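Local structure of group II chitinase (6JAX) at residues 17-22 with 57-62; 88-93 with 132-137; 198-203 with 223-228. The protein probably binds chitin and cleaves it internally, this piece being a glycoside hydrolase family 18 catalytic domain of a much longer protein. One frame throughout, in Å; residues are numbered along the deposited sequence.

Contact 1: 17-22 with 57-62; sequences SWYRPG and TWSDYD. With GCS (2-amino-2-deoxy-beta-D-glucopyranose), chain C.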
loop_
_atom_site.group_PDB
_atom_site.type_symbol
_atom_site.label_atom_id
_atom_site.label_comp_id
_atom_site.label_asym_id
_atom_site.label_seq_id
_atom_site.Cartn_x
_atom_site.Cartn_y
_atom_site.Cartn_z
ATOM N N SER A 17 -9.072 -10.204 -4.650
ATOM C CA SER A 17 -10.240 -9.941 -3.816
ATOM C C SER A 17 -11.523 -10.488 -4.435
ATOM O O SER A 17 -12.554 -10.541 -3.757
ATOM C CB SER A 17 -10.361 -8.431 -3.551
ATOM O OG SER A 17 -10.486 -7.679 -4.746
ATOM N N TRP A 18 -11.467 -10.909 -5.700
ATOM C CA TRP A 18 -12.592 -11.580 -6.343
ATOM C C TRP A 18 -12.913 -12.902 -5.661
ATOM O O TRP A 18 -14.083 -13.302 -5.581
ATOM C CB TRP A 18 -12.234 -11.827 -7.808
ATOM C CG TRP A 18 -13.354 -12.185 -8.708
ATOM C CD1 TRP A 18 -14.645 -11.753 -8.637
ATOM C CD2 TRP A 18 -13.267 -13.014 -9.864
ATOM N NE1 TRP A 18 -15.376 -12.280 -9.677
ATOM C CE2 TRP A 18 -14.550 -13.057 -10.447
ATOM C CE3 TRP A 18 -12.223 -13.720 -10.475
ATOM C CZ2 TRP A 18 -14.822 -13.789 -11.601
ATOM C CZ3 TRP A 18 -12.496 -14.446 -11.624
ATOM C CH2 TRP A 18 -13.785 -14.478 -12.171
ATOM N N TYR A 19 -11.877 -13.601 -5.194
ATOM C CA TYR A 19 -11.981 -14.959 -4.661
ATOM C C TYR A 19 -12.223 -14.914 -3.156
ATOM O O TYR A 19 -11.399 -15.346 -2.346
ATOM C CB TYR A 19 -10.719 -15.750 -4.972
ATOM C CG TYR A 19 -10.335 -15.820 -6.433
ATOM C CD1 TYR A 19 -10.934 -16.742 -7.280
ATOM C CD2 TYR A 19 -9.356 -14.975 -6.965
ATOM C CE1 TYR A 19 -10.594 -16.827 -8.613
ATOM C CE2 TYR A 19 -8.996 -15.058 -8.314
ATOM C CZ TYR A 19 -9.621 -15.987 -9.130
ATOM O OH TYR A 19 -9.289 -16.096 -10.466
ATOM N N ARG A 20 -13.362 -14.334 -2.798
ATOM C CA ARG A 20 -13.811 -14.220 -1.419
ATOM C C ARG A 20 -15.290 -14.552 -1.354
ATOM O O ARG A 20 -16.028 -14.309 -2.316
ATOM C CB ARG A 20 -13.574 -12.805 -0.862
ATOM C CG ARG A 20 -12.097 -12.504 -0.735
ATOM C CD ARG A 20 -11.800 -11.154 -0.077
ATOM N NE ARG A 20 -10.346 -11.000 0.032
ATOM C CZ ARG A 20 -9.701 -9.839 -0.008
ATOM N NH1 ARG A 20 -10.373 -8.707 -0.139
ATOM N NH2 ARG A 20 -8.375 -9.816 0.063
ATOM N N PRO A 21 -15.749 -15.112 -0.241
ATOM C CA PRO A 21 -17.153 -15.527 -0.142
ATOM C C PRO A 21 -18.089 -14.371 0.169
ATOM O O PRO A 21 -17.703 -13.363 0.765
ATOM C CB PRO A 21 -17.129 -16.520 1.024
ATOM C CG PRO A 21 -16.059 -15.975 1.915
ATOM C CD PRO A 21 -14.987 -15.433 0.974
ATOM N N GLY A 22 -19.351 -14.554 -0.230
ATOM C CA GLY A 22 -20.414 -13.648 0.187
ATOM C C GLY A 22 -20.079 -12.192 -0.059
ATOM O O GLY A 22 -19.662 -11.795 -1.156
ATOM N N THR A 57 -4.506 -15.477 -15.129
ATOM C CA THR A 57 -5.097 -15.336 -16.458
ATOM C C THR A 57 -6.615 -15.457 -16.420
ATOM O O THR A 57 -7.301 -14.794 -17.204
ATOM C CB THR A 57 -4.520 -16.358 -17.433
ATOM O OG1 THR A 57 -4.686 -17.671 -16.897
ATOM C CG2 THR A 57 -3.034 -16.079 -17.641
ATOM N N TRP A 58 -7.157 -16.280 -15.518
ATOM C CA TRP A 58 -8.613 -16.438 -15.454
ATOM C C TRP A 58 -9.311 -15.104 -15.189
ATOM O O TRP A 58 -10.300 -14.774 -15.846
ATOM C CB TRP A 58 -8.989 -17.463 -14.379
ATOM C CG TRP A 58 -10.484 -17.652 -14.142
ATOM C CD1 TRP A 58 -11.162 -17.425 -12.970
ATOM C CD2 TRP A 58 -11.460 -18.136 -15.078
ATOM N NE1 TRP A 58 -12.495 -17.735 -13.123
ATOM C CE2 TRP A 58 -12.706 -18.165 -14.407
ATOM C CE3 TRP A 58 -11.407 -18.528 -16.417
ATOM C CZ2 TRP A 58 -13.886 -18.580 -15.033
ATOM C CZ3 TRP A 58 -12.585 -18.931 -17.042
ATOM C CH2 TRP A 58 -13.804 -18.955 -16.349
ATOM N N SER A 59 -8.819 -14.327 -14.225
ATOM C CA SER A 59 -9.464 -13.039 -13.979
ATOM C C SER A 59 -8.960 -11.974 -14.952
ATOM O O SER A 59 -9.751 -11.349 -15.667
ATOM C CB SER A 59 -9.245 -12.594 -12.532
ATOM O OG SER A 59 -7.858 -12.454 -12.254
ATOM N N ASP A 60 -7.640 -11.779 -14.990
ATOM C CA ASP A 60 -7.039 -10.672 -15.730
ATOM C C ASP A 60 -7.431 -10.693 -17.199
ATOM O O ASP A 60 -7.688 -9.640 -17.794
ATOM C CB ASP A 60 -5.506 -10.727 -15.622
ATOM C CG ASP A 60 -5.010 -10.707 -14.197
ATOM O OD1 ASP A 60 -5.756 -10.255 -13.308
ATOM O OD2 ASP A 60 -3.862 -11.143 -13.974
ATOM N N TYR A 61 -7.404 -11.877 -17.818
ATOM C CA TYR A 61 -7.641 -12.039 -19.247
ATOM C C TYR A 61 -9.020 -12.623 -19.531
ATOM O O TYR A 61 -9.847 -11.989 -20.194
ATOM C CB TYR A 61 -6.566 -12.951 -19.864
ATOM C CG TYR A 61 -5.156 -12.388 -19.903
ATOM C CD1 TYR A 61 -4.933 -11.018 -19.911
ATOM C CD2 TYR A 61 -4.052 -13.236 -19.958
ATOM C CE1 TYR A 61 -3.641 -10.502 -19.966
ATOM C CE2 TYR A 61 -2.748 -12.724 -20.013
ATOM C CZ TYR A 61 -2.561 -11.355 -20.016
ATOM O OH TYR A 61 -1.283 -10.837 -20.071
ATOM N N ASP A 62 -9.287 -13.845 -19.048
ATOM C CA ASP A 62 -10.486 -14.559 -19.485
ATOM C C ASP A 62 -11.761 -13.848 -19.056
ATOM O O ASP A 62 -12.773 -13.890 -19.767
ATOM C CB ASP A 62 -10.477 -15.993 -18.950
ATOM C CG ASP A 62 -9.308 -16.801 -19.481
ATOM O OD1 ASP A 62 -8.730 -16.398 -20.514
ATOM O OD2 ASP A 62 -8.962 -17.830 -18.864
HETATM C C1 GCS C . -6.715 -18.452 -6.640
HETATM C C2 GCS C . -6.151 -17.375 -7.540
HETATM C C3 GCS C . -5.019 -16.608 -6.925
HETATM C C4 GCS C . -5.166 -16.163 -5.479
HETATM C C5 GCS C . -5.956 -17.205 -4.646
HETATM C C6 GCS C . -6.702 -16.626 -3.492
HETATM N N2 GCS C . -5.718 -18.069 -8.799
HETATM O O1 GCS C . -7.832 -18.970 -7.224
HETATM O O3 GCS C . -4.831 -15.430 -7.753
HETATM O O4 GCS C . -3.818 -15.966 -4.952
HETATM O O5 GCS C . -7.090 -17.851 -5.330
HETATM O O6 GCS C . -7.630 -17.619 -3.114
#
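W18 and W58 meet through the rim of one indole and the pyrrole part of the other. CZ3 of W18 lies 3.5 Å from CD1 of W58, at the edge of the W18 ring. CH2 of W18 is 3.6 Å from NE1 of W58. The planes are inclined by only 29°, but the rings are displaced past each other and share little face. W58 reaches across because its CG is anti to the backbone N (chi1 176°). S59 fills the buried side of the contact. Its CB sits 3.8 Å from CE3 of W18, and the residue also packs on F65 of the next helix. F65 meets the W18 ring as well, with the planes inclined to each other.

Y19 brings its hydroxyl to the same corner. The OH lies in the plane of the W58 ring, at its edge, 3.4 Å from CD1. That hydroxyl is hydrogen-bonded to D56, just before the helix.

The segment 17-22 belongs to the loop after strand 8-14 of the TIM barrel, and 57-62 is a short helix after strand 52-54. This helix widens to a pi-type turn at 58-62, and T57 O accepts from the backbone N of both Y61 and D62. Y19 is the centre of an inverse gamma turn.

Toward solvent the contact thins out at W58, which is exposed. On the Y19 side, a glucosamine unit of chain C covers one ring face, with its O1 over the ring centre. C2 of this sugar is 3.7 Å from CE2 of Y19. Such an aromatic platform under a pyranose is common in carbohydrate-binding clefts. Further along the loop, R20 forms a salt bridge with D349.

Contact 2: 88-93 with 132-137; sequences DSAGDK and CWQVDC. With GCS (2-amino-2-deoxy-beta-D-glucopyranose), chain B; GCS (2-amino-2-deoxy-beta-D-glucopyranose), chain D.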
loop_
_atom_site.group_PDB
_atom_site.type_symbol
_atom_site.label_atom_id
_atom_site.label_comp_id
_atom_site.label_asym_id
_atom_site.label_seq_id
_atom_site.Cartn_x
_atom_site.Cartn_y
_atom_site.Cartn_z
ATOM N N ASP A 88 5.656 -11.989 -5.071
ATOM C CA ASP A 88 6.531 -12.038 -6.238
ATOM C C ASP A 88 7.934 -11.571 -5.906
ATOM O O ASP A 88 8.866 -11.844 -6.673
ATOM C CB ASP A 88 5.964 -11.204 -7.391
ATOM C CG ASP A 88 6.387 -11.738 -8.755
ATOM O OD1 ASP A 88 6.312 -12.974 -8.952
ATOM O OD2 ASP A 88 6.782 -10.933 -9.623
ATOM N N SER A 89 8.113 -10.879 -4.788
ATOM C CA SER A 89 9.426 -10.377 -4.418
ATOM C C SER A 89 10.247 -11.394 -3.631
ATOM O O SER A 89 11.334 -11.058 -3.151
ATOM C CB SER A 89 9.283 -9.084 -3.612
ATOM O OG SER A 89 8.610 -8.093 -4.373
ATOM N N ALA A 90 9.758 -12.621 -3.478
ATOM C CA ALA A 90 10.566 -13.644 -2.832
ATOM C C ALA A 90 11.754 -13.993 -3.725
ATOM O O ALA A 90 11.617 -14.124 -4.942
ATOM C CB ALA A 90 9.708 -14.888 -2.550
ATOM N N GLY A 91 12.936 -14.097 -3.128
ATOM C CA GLY A 91 14.076 -14.565 -3.900
ATOM C C GLY A 91 14.684 -13.506 -4.815
ATOM O O GLY A 91 14.474 -12.298 -4.659
ATOM N N ASP A 92 15.454 -13.984 -5.792
ATOM C CA ASP A 92 16.412 -13.122 -6.476
ATOM C C ASP A 92 15.982 -12.659 -7.866
ATOM O O ASP A 92 16.773 -11.987 -8.536
ATOM C CB ASP A 92 17.772 -13.824 -6.580
ATOM C CG ASP A 92 17.757 -15.015 -7.517
ATOM O OD1 ASP A 92 16.740 -15.276 -8.197
ATOM O OD2 ASP A 92 18.794 -15.714 -7.562
ATOM N N LYS A 93 14.769 -12.976 -8.328
ATOM C CA LYS A 93 14.499 -12.729 -9.745
ATOM C C LYS A 93 14.481 -11.242 -10.103
ATOM O O LYS A 93 14.909 -10.884 -11.205
ATOM C CB LYS A 93 13.207 -13.413 -10.202
ATOM C CG LYS A 93 11.915 -12.853 -9.674
ATOM C CD LYS A 93 10.769 -13.527 -10.424
ATOM C CE LYS A 93 9.455 -13.271 -9.724
ATOM N NZ LYS A 93 8.365 -14.087 -10.343
ATOM N N CYS A 132 17.149 -5.283 0.129
ATOM C CA CYS A 132 16.550 -5.980 1.265
ATOM C C CYS A 132 15.360 -6.800 0.776
ATOM O O CYS A 132 14.197 -6.439 0.964
ATOM C CB CYS A 132 16.143 -4.976 2.338
ATOM S SG CYS A 132 17.515 -3.867 2.787
ATOM N N TRP A 133 15.667 -7.927 0.132
ATOM C CA TRP A 133 14.618 -8.788 -0.402
ATOM C C TRP A 133 13.702 -9.223 0.728
ATOM O O TRP A 133 14.153 -9.843 1.698
ATOM C CB TRP A 133 15.194 -10.023 -1.078
ATOM C CG TRP A 133 16.225 -9.757 -2.117
ATOM C CD1 TRP A 133 16.514 -8.568 -2.727
ATOM C CD2 TRP A 133 17.129 -10.719 -2.658
ATOM N NE1 TRP A 133 17.545 -8.743 -3.627
ATOM C CE2 TRP A 133 17.935 -10.058 -3.598
ATOM C CE3 TRP A 133 17.319 -12.091 -2.445
ATOM C CZ2 TRP A 133 18.925 -10.714 -4.323
ATOM C CZ3 TRP A 133 18.301 -12.740 -3.166
ATOM C CH2 TRP A 133 19.092 -12.054 -4.095
ATOM N N GLN A 134 12.412 -8.921 0.591
ATOM C CA GLN A 134 11.422 -9.203 1.640
ATOM C C GLN A 134 11.932 -8.766 3.015
ATOM O O GLN A 134 11.756 -9.462 4.025
ATOM C CB GLN A 134 11.003 -10.680 1.619
ATOM C CG GLN A 134 10.032 -10.989 0.453
ATOM C CD GLN A 134 9.415 -12.367 0.523
ATOM O OE1 GLN A 134 9.957 -13.277 1.161
ATOM N NE2 GLN A 134 8.286 -12.541 -0.157
ATOM N N VAL A 135 12.548 -7.579 3.049
ATOM C CA VAL A 135 13.044 -6.908 4.253
ATOM C C VAL A 135 14.096 -7.769 4.941
ATOM O O VAL A 135 14.138 -7.863 6.173
ATOM C CB VAL A 135 11.913 -6.542 5.238
ATOM C CG1 VAL A 135 12.390 -5.448 6.206
ATOM C CG2 VAL A 135 10.648 -6.074 4.489
ATOM N N ASP A 136 14.937 -8.426 4.156
ATOM C CA ASP A 136 16.126 -9.078 4.696
ATOM C C ASP A 136 17.309 -8.463 3.964
ATOM O O ASP A 136 17.634 -8.882 2.850
ATOM C CB ASP A 136 16.069 -10.589 4.518
ATOM C CG ASP A 136 17.203 -11.307 5.238
ATOM O OD1 ASP A 136 18.205 -10.649 5.570
ATOM O OD2 ASP A 136 17.101 -12.532 5.444
ATOM N N CYS A 137 17.939 -7.464 4.590
ATOM C CA CYS A 137 19.022 -6.731 3.942
ATOM C C CYS A 137 20.296 -7.551 3.815
ATOM O O CYS A 137 21.221 -7.122 3.118
ATOM C CB CYS A 137 19.305 -5.433 4.696
ATOM S SG CYS A 137 17.884 -4.292 4.746
HETATM C C1 GCS B . 10.437 -7.667 9.057
HETATM C C2 GCS B . 11.866 -8.196 9.012
HETATM C C3 GCS B . 12.572 -7.955 10.304
HETATM C C4 GCS B . 12.494 -6.526 10.760
HETATM C C5 GCS B . 11.062 -5.997 10.715
HETATM C C6 GCS B . 11.034 -4.519 10.929
HETATM N N2 GCS B . 11.872 -9.665 8.699
HETATM O O3 GCS B . 13.971 -8.319 10.142
HETATM O O4 GCS B . 12.914 -6.447 12.124
HETATM O O5 GCS B . 10.453 -6.226 9.406
HETATM O O6 GCS B . 9.724 -4.085 10.674
HETATM C C1 GCS D . 6.048 -7.882 6.082
HETATM C C2 GCS D . 6.481 -6.548 6.667
HETATM C C3 GCS D . 7.941 -6.576 6.982
HETATM C C4 GCS D . 8.360 -7.717 7.867
HETATM C C5 GCS D . 7.816 -9.040 7.329
HETATM C C6 GCS D . 8.030 -10.149 8.318
HETATM N N2 GCS D . 6.246 -5.486 5.640
HETATM O O3 GCS D . 8.336 -5.315 7.596
HETATM O O4 GCS D . 9.778 -7.880 7.804
HETATM O O5 GCS D . 6.382 -8.986 7.023
HETATM O O6 GCS D . 7.384 -11.293 7.818
HETATM O O HOH W 1 12.833 -13.686 -0.077
#
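W133 takes the backbone of G91 and D92 over one face of its indole. CA of D92 makes a CH-pi contact, 3.9 Å from the centroid of the six-membered ring and 19° off the normal. CB of D92 is 3.3 Å from CH2 of W133. O of G91 lies over the same face, 3.6 Å from CE3 of W133. The ring faces this way with CG anti to the carbonyl carbon (chi1 -53°). Its NE1 is hydrogen-bonded to D144.

Q134 supplies the second packing contact. Its extended chain runs past A90, where NE2 is 3.6 Å from CB of A90. CG of Q134 lies 3.8 Å from O of S89.

Polar contact between the segments passes through a water. It accepts from N of G91 at 3.1 Å and donates to OE1 of Q134 at 3.2 Å. The amide of Q134 is thus used at both ends, since NE2 is hydrogen-bonded to O of W86.

Both segments are loops following barrel strands, 78-84 and 122-126. Both also bond E128, which ends the family 18 DxxDxDxE signature and in relatives is the proton donor. The disulfide C132-C137 closes the second loop, and V135 touches glucosamine units of chains B and D. Aromatic packing and one bridging water join two neighbouring loops of the TIM barrel, and the two bonds of the Q134 amide should fix which end is oxygen.

Contact 3: 198-203 with 223-228; sequences YDYHGQ and TYFNAN. With NAG (2-acetamido-2-deoxy-beta-D-glucopyranose), chain E; GCS (2-amino-2-deoxy-beta-D-glucopyranose), chain B.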
loop_
_atom_site.group_PDB
_atom_site.type_symbol
_atom_site.label_atom_id
_atom_site.label_comp_id
_atom_site.label_asym_id
_atom_site.label_seq_id
_atom_site.Cartn_x
_atom_site.Cartn_y
_atom_site.Cartn_z
ATOM N N TYR A 198 2.742 1.877 6.510
ATOM C CA TYR A 198 1.956 0.908 7.270
ATOM C C TYR A 198 2.774 -0.373 7.369
ATOM O O TYR A 198 3.882 -0.462 6.829
ATOM C CB TYR A 198 0.576 0.658 6.641
ATOM C CG TYR A 198 0.571 0.492 5.136
ATOM C CD1 TYR A 198 1.132 -0.633 4.540
ATOM C CD2 TYR A 198 -0.022 1.449 4.319
ATOM C CE1 TYR A 198 1.118 -0.795 3.158
ATOM C CE2 TYR A 198 -0.038 1.295 2.924
ATOM C CZ TYR A 198 0.531 0.170 2.361
ATOM O OH TYR A 198 0.509 0.007 0.986
ATOM N N ASP A 199 2.230 -1.359 8.091
ATOM C CA ASP A 199 2.958 -2.588 8.432
ATOM C C ASP A 199 4.239 -2.287 9.209
ATOM O O ASP A 199 5.235 -3.012 9.094
ATOM C CB ASP A 199 3.281 -3.434 7.194
ATOM C CG ASP A 199 2.042 -3.990 6.523
ATOM O OD1 ASP A 199 0.951 -4.003 7.143
ATOM O OD2 ASP A 199 2.169 -4.411 5.363
ATOM N N TYR A 200 4.217 -1.221 10.013
ATOM C CA TYR A 200 5.324 -0.952 10.932
ATOM C C TYR A 200 5.432 -2.031 11.993
ATOM O O TYR A 200 6.526 -2.278 12.530
ATOM C CB TYR A 200 5.124 0.395 11.612
ATOM C CG TYR A 200 5.406 1.606 10.739
ATOM C CD1 TYR A 200 6.709 2.057 10.536
ATOM C CD2 TYR A 200 4.373 2.311 10.147
ATOM C CE1 TYR A 200 6.965 3.175 9.754
ATOM C CE2 TYR A 200 4.621 3.433 9.364
ATOM C CZ TYR A 200 5.919 3.865 9.174
ATOM O OH TYR A 200 6.146 4.997 8.391
ATOM N N HIS A 201 4.312 -2.664 12.323
ATOM C CA HIS A 201 4.250 -3.691 13.353
ATOM C C HIS A 201 3.268 -4.765 12.938
ATOM O O HIS A 201 2.324 -4.507 12.188
ATOM C CB HIS A 201 3.832 -3.117 14.710
ATOM C CG HIS A 201 4.796 -2.096 15.218
ATOM N ND1 HIS A 201 6.073 -2.428 15.628
ATOM C CD2 HIS A 201 4.705 -0.750 15.313
ATOM C CE1 HIS A 201 6.715 -1.325 15.979
ATOM N NE2 HIS A 201 5.909 -0.295 15.799
ATOM N N GLY A 202 3.506 -5.966 13.454
ATOM C CA GLY A 202 2.681 -7.117 13.135
ATOM C C GLY A 202 3.213 -8.292 13.914
ATOM O O GLY A 202 4.150 -8.157 14.705
ATOM N N GLN A 203 2.597 -9.454 13.666
ATOM C CA GLN A 203 2.883 -10.660 14.442
ATOM C C GLN A 203 4.374 -10.982 14.497
ATOM O O GLN A 203 4.844 -11.584 15.475
ATOM C CB GLN A 203 2.110 -11.846 13.849
ATOM C CG GLN A 203 2.500 -12.181 12.409
ATOM C CD GLN A 203 1.654 -13.292 11.793
ATOM O OE1 GLN A 203 1.625 -14.418 12.293
ATOM N NE2 GLN A 203 0.965 -12.976 10.697
ATOM N N THR A 223 12.920 5.530 17.191
ATOM C CA THR A 223 12.261 6.773 16.815
ATOM C C THR A 223 11.815 6.794 15.365
ATOM O O THR A 223 11.234 7.793 14.940
ATOM C CB THR A 223 13.170 7.990 17.042
ATOM O OG1 THR A 223 14.385 7.830 16.296
ATOM C CG2 THR A 223 13.467 8.169 18.525
ATOM N N TYR A 224 12.072 5.704 14.628
ATOM C CA TYR A 224 11.934 5.625 13.177
ATOM C C TYR A 224 10.630 5.002 12.707
ATOM O O TYR A 224 10.258 5.193 11.545
ATOM C CB TYR A 224 13.063 4.781 12.571
ATOM C CG TYR A 224 14.468 5.163 12.962
ATOM C CD1 TYR A 224 14.846 6.492 13.072
ATOM C CD2 TYR A 224 15.431 4.186 13.191
ATOM C CE1 TYR A 224 16.140 6.843 13.412
ATOM C CE2 TYR A 224 16.728 4.528 13.534
ATOM C CZ TYR A 224 17.075 5.859 13.642
ATOM O OH TYR A 224 18.362 6.212 13.983
ATOM N N PHE A 225 9.958 4.227 13.553
ATOM C CA PHE A 225 8.834 3.403 13.109
ATOM C C PHE A 225 7.517 4.162 13.240
ATOM O O PHE A 225 6.620 3.782 13.983
ATOM C CB PHE A 225 8.798 2.089 13.886
ATOM C CG PHE A 225 9.621 1.002 13.276
ATOM C CD1 PHE A 225 10.966 1.187 13.052
ATOM C CD2 PHE A 225 9.048 -0.208 12.919
ATOM C CE1 PHE A 225 11.749 0.183 12.496
ATOM C CE2 PHE A 225 9.819 -1.212 12.359
ATOM C CZ PHE A 225 11.176 -1.012 12.149
ATOM N N ASN A 226 7.408 5.271 12.503
ATOM C CA ASN A 226 6.156 6.019 12.460
ATOM C C ASN A 226 6.117 6.838 11.177
ATOM O O ASN A 226 7.160 7.162 10.611
ATOM C CB ASN A 226 5.993 6.924 13.696
ATOM C CG ASN A 226 7.140 7.920 13.850
ATOM O OD1 ASN A 226 7.130 8.990 13.245
ATOM N ND2 ASN A 226 8.129 7.570 14.677
ATOM N N ALA A 227 4.901 7.151 10.713
ATOM C CA ALA A 227 4.749 7.801 9.412
ATOM C C ALA A 227 5.426 9.164 9.375
ATOM O O ALA A 227 5.988 9.559 8.348
ATOM C CB ALA A 227 3.271 7.949 9.056
ATOM N N ASN A 228 5.386 9.875 10.489
ATOM C CA ASN A 228 5.983 11.232 10.537
ATOM C C ASN A 228 7.480 11.166 10.216
ATOM O O ASN A 228 7.947 11.925 9.409
ATOM C CB ASN A 228 5.748 11.905 11.883
ATOM C CG ASN A 228 6.419 13.258 11.943
ATOM O OD1 ASN A 228 6.348 14.005 11.009
ATOM N ND2 ASN A 228 7.090 13.542 13.033
HETATM C C1 NAG E . 7.880 14.792 13.024
HETATM C C2 NAG E . 8.094 15.132 14.467
HETATM C C3 NAG E . 9.063 16.298 14.551
HETATM C C4 NAG E . 10.350 15.962 13.843
HETATM C C5 NAG E . 10.101 15.358 12.471
HETATM C C6 NAG E . 11.418 14.903 11.834
HETATM C C7 NAG E . 6.248 14.960 16.027
HETATM C C8 NAG E . 4.936 15.576 16.287
HETATM N N2 NAG E . 6.834 15.505 14.990
HETATM O O3 NAG E . 9.375 16.500 15.898
HETATM O O4 NAG E . 11.028 17.165 13.701
HETATM O O5 NAG E . 9.097 14.336 12.562
HETATM O O6 NAG E . 11.890 13.582 12.135
HETATM O O7 NAG E . 6.667 14.064 16.686
HETATM C C1 GCS B . 10.437 -7.667 9.057
HETATM C C2 GCS B . 11.866 -8.196 9.012
HETATM C C3 GCS B . 12.572 -7.955 10.304
HETATM C C4 GCS B . 12.494 -6.526 10.760
HETATM C C5 GCS B . 11.062 -5.997 10.715
HETATM C C6 GCS B . 11.034 -4.519 10.929
HETATM N N2 GCS B . 11.872 -9.665 8.699
HETATM O O3 GCS B . 13.971 -8.319 10.142
HETATM O O4 GCS B . 12.914 -6.447 12.124
HETATM O O5 GCS B . 10.453 -6.226 9.406
HETATM O O6 GCS B . 9.724 -4.085 10.674
HETATM O O HOH W 2 6.422 2.311 16.237
#
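The two backbones come closest at Y200 and F225, with CA atoms 6.0 Å apart, where F225 is the centre of an inverse gamma turn. Y200 lays its ring along the turn. F225 O and N226 CA lie over one face of the ring. CD1 of Y200 is 3.9 Å from CB of F225. The ring reaches over the turn with CG anti to the carbonyl carbon (chi1 -75°). At its far end, OH of Y200 is 3.3 Å from CA of A227. The hydroxyl of this buried tyrosine is hydrogen-bonded to T230, one turn into the helix.

The F225 ring turns its edge to the other segment. O of Y200 lies in the ring plane, 3.3 Å from CD2 of F225, so the carbonyl meets the ring's C-H rim. H201 approaches obliquely, its CE1 4.0 Å from the same CD2. A water joins H201 to the turn: it is 2.7 Å from NE2 of H201 and donates to O of F225, also at 2.7 Å. The imidazole is held from its other nitrogen too, since ND1 is hydrogen-bonded to D205. Beyond this, O6 of a glucosamine unit of chain B is 3.3 Å from CE2 of F225. F225 therefore borders the bound sugar chain, while D199, next to Y200 in the chain, touches further glucosamine units.

N226 is the N-cap of the next helix, with OD1 accepting from N of Y229. On that helix, ND2 of N228 is covalently bound to N-acetylglucosamine, an N-linked glycan. The contact thus joins the loop following barrel strand 192-195 to the start of helix 227-236, while Y198 packs against strands 244-257 and 342-346.

Overall arrangement
All three contacts belong to the family 18 TIM barrel and touch a glucosamine sugar. The units they touch lie along what is probably the substrate-binding cleft. Contact 1 lies apart from the other two, with a unit of chain C on Y19. Contact 2 lies beside E128 of the family signature. Contacts 2 and 3 share the unit of chain B. Their centres are 19 Å apart and their nearest atoms about 8 Å, so the sugar bridges two contacts that do not touch each other. Contacts 1 and 3 lie on opposite sides of the chain's centre, with 31 Å between their centres. Contact 2 is 26 Å from contact 1, centre to centre. The glycan of contact 3 is covalent, unlike the glucosamine ligands.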